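Local structure of hypothetical protein BVU_2266 (Bacteroides vulgatus, 3TZG) at residues 163-175 with 221-233. The protein is of unknown function but forms a porin-like antiparallel beta barrel, the fold of a family grouped with the membrane beta-barrel proteins. Residues are numbered along the deposited sequence; the frame is centred on the assembly and turned at random.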
# COMPACT_ATOMS: atom_id res chain seq x y z
N ILE A 163 3.99 -0.47 -19.27
CA ILE A 163 4.22 -1.74 -18.59
C ILE A 163 2.87 -2.19 -18.05
O ILE A 163 2.21 -1.47 -17.29
CB ILE A 163 5.32 -1.61 -17.51
CG1 ILE A 163 6.66 -1.24 -18.20
CG2 ILE A 163 5.45 -2.92 -16.71
CD1 ILE A 163 7.67 -0.63 -17.36
N ASN A 164 2.44 -3.35 -18.51
CA ASN A 164 1.16 -3.93 -18.13
C ASN A 164 1.38 -5.35 -17.67
O ASN A 164 2.28 -6.04 -18.15
CB ASN A 164 0.15 -3.88 -19.28
CG ASN A 164 -0.20 -2.46 -19.67
OD1 ASN A 164 -0.97 -1.76 -18.98
ND2 ASN A 164 0.41 -1.99 -20.75
N TYR A 165 0.57 -5.76 -16.71
CA TYR A 165 0.65 -7.08 -16.16
C TYR A 165 -0.74 -7.64 -15.97
O TYR A 165 -1.74 -6.90 -16.04
CB TYR A 165 1.41 -7.03 -14.82
CG TYR A 165 0.60 -6.48 -13.65
CD1 TYR A 165 0.46 -5.11 -13.46
CD2 TYR A 165 -0.01 -7.33 -12.74
CE1 TYR A 165 -0.30 -4.60 -12.42
CE2 TYR A 165 -0.78 -6.82 -11.69
CZ TYR A 165 -0.91 -5.45 -11.53
OH TYR A 165 -1.63 -4.93 -10.49
N GLN A 166 -0.80 -8.94 -15.68
CA GLN A 166 -2.02 -9.65 -15.35
C GLN A 166 -1.72 -10.53 -14.16
O GLN A 166 -0.84 -11.39 -14.24
CB GLN A 166 -2.54 -10.44 -16.55
CG GLN A 166 -4.07 -10.60 -16.59
CD GLN A 166 -4.79 -9.38 -17.13
OE1 GLN A 166 -5.56 -8.72 -16.43
NE2 GLN A 166 -4.57 -9.06 -18.41
N ALA A 167 -2.34 -10.22 -13.00
CA ALA A 167 -2.19 -10.95 -11.75
C ALA A 167 -3.46 -10.78 -10.93
O ALA A 167 -4.26 -9.88 -11.20
CB ALA A 167 -0.97 -10.47 -10.99
N ASN A 168 -3.66 -11.66 -9.94
CA ASN A 168 -4.83 -11.63 -9.05
C ASN A 168 -4.74 -10.44 -8.06
O ASN A 168 -5.76 -9.87 -7.70
CB ASN A 168 -4.96 -12.95 -8.30
CG ASN A 168 -3.90 -13.19 -7.25
OD1 ASN A 168 -2.70 -13.22 -7.52
ND2 ASN A 168 -4.32 -13.34 -6.02
N LEU A 169 -3.51 -10.06 -7.64
CA LEU A 169 -3.26 -8.96 -6.72
C LEU A 169 -3.01 -7.67 -7.46
O LEU A 169 -2.64 -7.70 -8.64
CB LEU A 169 -2.06 -9.26 -5.80
CG LEU A 169 -2.03 -10.55 -4.98
CD1 LEU A 169 -0.73 -10.67 -4.25
CD2 LEU A 169 -3.21 -10.64 -4.00
N ASN A 170 -3.19 -6.53 -6.77
CA ASN A 170 -2.89 -5.22 -7.34
C ASN A 170 -1.46 -4.93 -6.96
O ASN A 170 -1.18 -4.36 -5.90
CB ASN A 170 -3.88 -4.15 -6.88
CG ASN A 170 -3.61 -2.79 -7.47
OD1 ASN A 170 -2.93 -2.64 -8.50
ND2 ASN A 170 -4.16 -1.76 -6.86
N LEU A 171 -0.54 -5.34 -7.85
CA LEU A 171 0.91 -5.28 -7.64
C LEU A 171 1.46 -3.83 -7.54
O LEU A 171 2.58 -3.70 -7.03
CB LEU A 171 1.66 -6.06 -8.73
CG LEU A 171 1.31 -7.57 -8.71
CD1 LEU A 171 2.03 -8.33 -9.76
CD2 LEU A 171 1.55 -8.20 -7.32
N GLN A 172 0.66 -2.77 -7.87
CA GLN A 172 1.02 -1.35 -7.70
C GLN A 172 1.28 -1.04 -6.25
O GLN A 172 2.03 -0.11 -5.93
CB GLN A 172 -0.08 -0.41 -8.20
CG GLN A 172 -0.51 -0.61 -9.63
CD GLN A 172 -1.84 0.06 -9.93
OE1 GLN A 172 -2.35 0.90 -9.16
NE2 GLN A 172 -2.43 -0.33 -11.07
N ALA A 173 0.64 -1.84 -5.34
CA ALA A 173 0.79 -1.69 -3.89
C ALA A 173 2.24 -1.85 -3.47
O ALA A 173 2.62 -1.35 -2.41
CB ALA A 173 -0.07 -2.72 -3.18
N TYR A 174 3.06 -2.53 -4.28
CA TYR A 174 4.46 -2.73 -3.94
C TYR A 174 5.31 -1.52 -4.34
O TYR A 174 6.46 -1.47 -3.91
CB TYR A 174 5.01 -4.02 -4.59
CG TYR A 174 4.49 -5.28 -3.93
CD1 TYR A 174 4.93 -5.66 -2.66
CD2 TYR A 174 3.53 -6.08 -4.55
CE1 TYR A 174 4.41 -6.78 -2.02
CE2 TYR A 174 3.01 -7.21 -3.92
CZ TYR A 174 3.45 -7.56 -2.65
OH TYR A 174 2.99 -8.69 -2.01
N VAL A 175 4.75 -0.52 -5.09
CA VAL A 175 5.51 0.67 -5.51
C VAL A 175 4.82 2.03 -5.18
O VAL A 175 5.51 3.06 -5.14
CB VAL A 175 5.84 0.66 -7.01
CG1 VAL A 175 6.73 -0.52 -7.38
CG2 VAL A 175 4.58 0.68 -7.88
N TYR A 221 10.88 -3.93 -13.72
CA TYR A 221 10.12 -5.16 -13.61
C TYR A 221 10.61 -6.23 -14.55
O TYR A 221 10.69 -5.96 -15.76
CB TYR A 221 8.63 -4.88 -13.92
CG TYR A 221 8.04 -3.68 -13.24
CD1 TYR A 221 7.51 -3.77 -11.95
CD2 TYR A 221 7.98 -2.45 -13.89
CE1 TYR A 221 6.97 -2.66 -11.31
CE2 TYR A 221 7.43 -1.33 -13.26
CZ TYR A 221 6.93 -1.45 -11.97
OH TYR A 221 6.40 -0.36 -11.33
N ARG A 222 10.88 -7.44 -14.06
CA ARG A 222 11.15 -8.55 -14.97
C ARG A 222 9.92 -9.42 -14.98
O ARG A 222 9.36 -9.74 -13.92
CB ARG A 222 12.42 -9.35 -14.70
CG ARG A 222 12.68 -9.82 -13.30
CD ARG A 222 14.09 -10.39 -13.21
NE ARG A 222 15.11 -9.45 -13.71
CZ ARG A 222 16.42 -9.70 -13.71
NH1 ARG A 222 16.88 -10.85 -13.22
NH2 ARG A 222 17.28 -8.80 -14.20
N LEU A 223 9.42 -9.68 -16.21
CA LEU A 223 8.16 -10.36 -16.48
C LEU A 223 8.38 -11.75 -17.04
O LEU A 223 9.15 -11.93 -17.98
CB LEU A 223 7.33 -9.53 -17.47
CG LEU A 223 6.95 -8.10 -17.06
CD1 LEU A 223 6.73 -7.25 -18.26
CD2 LEU A 223 5.71 -8.06 -16.18
N ASP A 224 7.70 -12.73 -16.44
CA ASP A 224 7.71 -14.13 -16.86
C ASP A 224 6.34 -14.40 -17.44
O ASP A 224 5.36 -14.45 -16.70
CB ASP A 224 8.08 -15.05 -15.69
CG ASP A 224 8.92 -16.27 -16.04
OD1 ASP A 224 8.50 -17.06 -16.92
OD2 ASP A 224 9.97 -16.47 -15.38
N ASP A 225 6.29 -14.47 -18.78
CA ASP A 225 5.11 -14.61 -19.63
C ASP A 225 3.94 -13.78 -19.05
O ASP A 225 2.94 -14.34 -18.59
CB ASP A 225 4.69 -16.09 -19.94
CG ASP A 225 4.74 -17.16 -18.86
OD1 ASP A 225 4.21 -16.92 -17.76
OD2 ASP A 225 5.16 -18.30 -19.18
N GLU A 226 4.12 -12.42 -19.08
CA GLU A 226 3.17 -11.34 -18.70
C GLU A 226 3.06 -11.11 -17.16
O GLU A 226 2.53 -10.09 -16.74
CB GLU A 226 1.77 -11.67 -19.28
CG GLU A 226 0.76 -10.53 -19.39
CD GLU A 226 -0.48 -10.89 -20.20
OE1 GLU A 226 -1.60 -10.59 -19.73
OE2 GLU A 226 -0.34 -11.51 -21.28
N ASN A 227 3.60 -12.01 -16.35
CA ASN A 227 3.50 -11.88 -14.89
C ASN A 227 4.76 -11.27 -14.28
O ASN A 227 5.85 -11.81 -14.47
CB ASN A 227 3.28 -13.26 -14.27
CG ASN A 227 2.04 -13.97 -14.69
OD1 ASN A 227 2.06 -15.15 -15.03
ND2 ASN A 227 0.93 -13.27 -14.68
N PRO A 228 4.66 -10.21 -13.45
CA PRO A 228 5.88 -9.67 -12.85
C PRO A 228 6.44 -10.61 -11.78
O PRO A 228 5.79 -10.86 -10.75
CB PRO A 228 5.42 -8.34 -12.24
CG PRO A 228 4.10 -8.08 -12.79
CD PRO A 228 3.48 -9.40 -13.09
N VAL A 229 7.65 -11.13 -12.04
CA VAL A 229 8.29 -12.08 -11.11
C VAL A 229 9.35 -11.36 -10.28
O VAL A 229 9.86 -11.94 -9.32
CB VAL A 229 8.86 -13.34 -11.81
CG1 VAL A 229 7.72 -14.24 -12.24
CG2 VAL A 229 9.75 -12.99 -13.00
N ARG A 230 9.64 -10.09 -10.60
CA ARG A 230 10.54 -9.25 -9.81
C ARG A 230 10.18 -7.77 -9.97
O ARG A 230 10.09 -7.26 -11.10
CB ARG A 230 12.03 -9.47 -10.15
CG ARG A 230 12.92 -8.74 -9.16
CD ARG A 230 14.24 -8.37 -9.71
NE ARG A 230 15.23 -9.43 -9.57
CZ ARG A 230 16.47 -9.35 -10.06
NH1 ARG A 230 16.85 -8.27 -10.76
NH2 ARG A 230 17.32 -10.37 -9.91
N ILE A 231 10.01 -7.08 -8.83
CA ILE A 231 9.74 -5.64 -8.76
C ILE A 231 10.92 -4.98 -8.06
O ILE A 231 11.26 -5.38 -6.95
CB ILE A 231 8.39 -5.31 -8.07
CG1 ILE A 231 7.20 -6.06 -8.74
CG2 ILE A 231 8.17 -3.79 -8.08
CD1 ILE A 231 5.87 -5.89 -8.07
N GLU A 232 11.56 -4.00 -8.72
CA GLU A 232 12.71 -3.28 -8.16
C GLU A 232 12.53 -1.79 -8.24
O GLU A 232 11.95 -1.30 -9.21
CB GLU A 232 14.01 -3.64 -8.88
CG GLU A 232 14.64 -4.93 -8.43
CD GLU A 232 15.94 -5.24 -9.14
OE1 GLU A 232 16.11 -4.81 -10.31
OE2 GLU A 232 16.78 -5.95 -8.54
N VAL A 233 13.04 -1.07 -7.25
CA VAL A 233 12.98 0.39 -7.26
C VAL A 233 14.42 0.88 -7.05
O VAL A 233 15.06 0.56 -6.04
CB VAL A 233 11.95 0.97 -6.24
CG1 VAL A 233 12.00 2.50 -6.22
CG2 VAL A 233 10.53 0.48 -6.55
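The backbone of Y165 passes closest to the hairpin at E226, their CA atoms 5.6 Å apart, and farther along the 3-10 turn 171-174 and V175 come close to I231 and V233 of strand 227-235, with Y174 and I231 7.7 Å apart at CA. No backbone hydrogen bond joins the two segments; Y165 CA and E226 O meet in a CA-H...O contact at 3.6 Å. P228 sits between Y165 and L171. Its ring crosses the Y165 side chain at about a right angle, CG resting 3.5 Å from Y165 CB, and the same CG meets L171 CD1 at 3.7 Å. With chi1 at 76°, Y165 carries its ring between its own N and carbonyl carbon, so that the ring leads away from the hairpin and its OH accepts a hydrogen bond from L171 N (2.9 Å). A phenylalanine here would probably leave L171 N without this hydroxyl partner and the start of the 3-10 segment less firmly tied to the ring. The hairpin itself belongs to the antiparallel barrel wall: a type I' turn from D224 to N227 links its strands, and V229 and R230 both face R222 in a classic beta bulge. Y165, L171, Y174 and V175 meet this hairpin, while helix 181-188 packs on A173 and Y174. At the turn, N227 ND2 gives Q166 O a weak, bent bond (2.6 Å, 117°), and T8 OG1 is a second partner for this amide. At the other end V175 CG1 touches I231 CG2 at 3.6 Å and reaches V233 CG2, while I231 CD1 meets Y174 CB. Y221 comes from the opposite direction to V175, its OH against both methyls of the valine; the hydroxyl is hydrogen-bonded to P201 O, and I163 CG2 packs obliquely on CD2 of the Y221 ring.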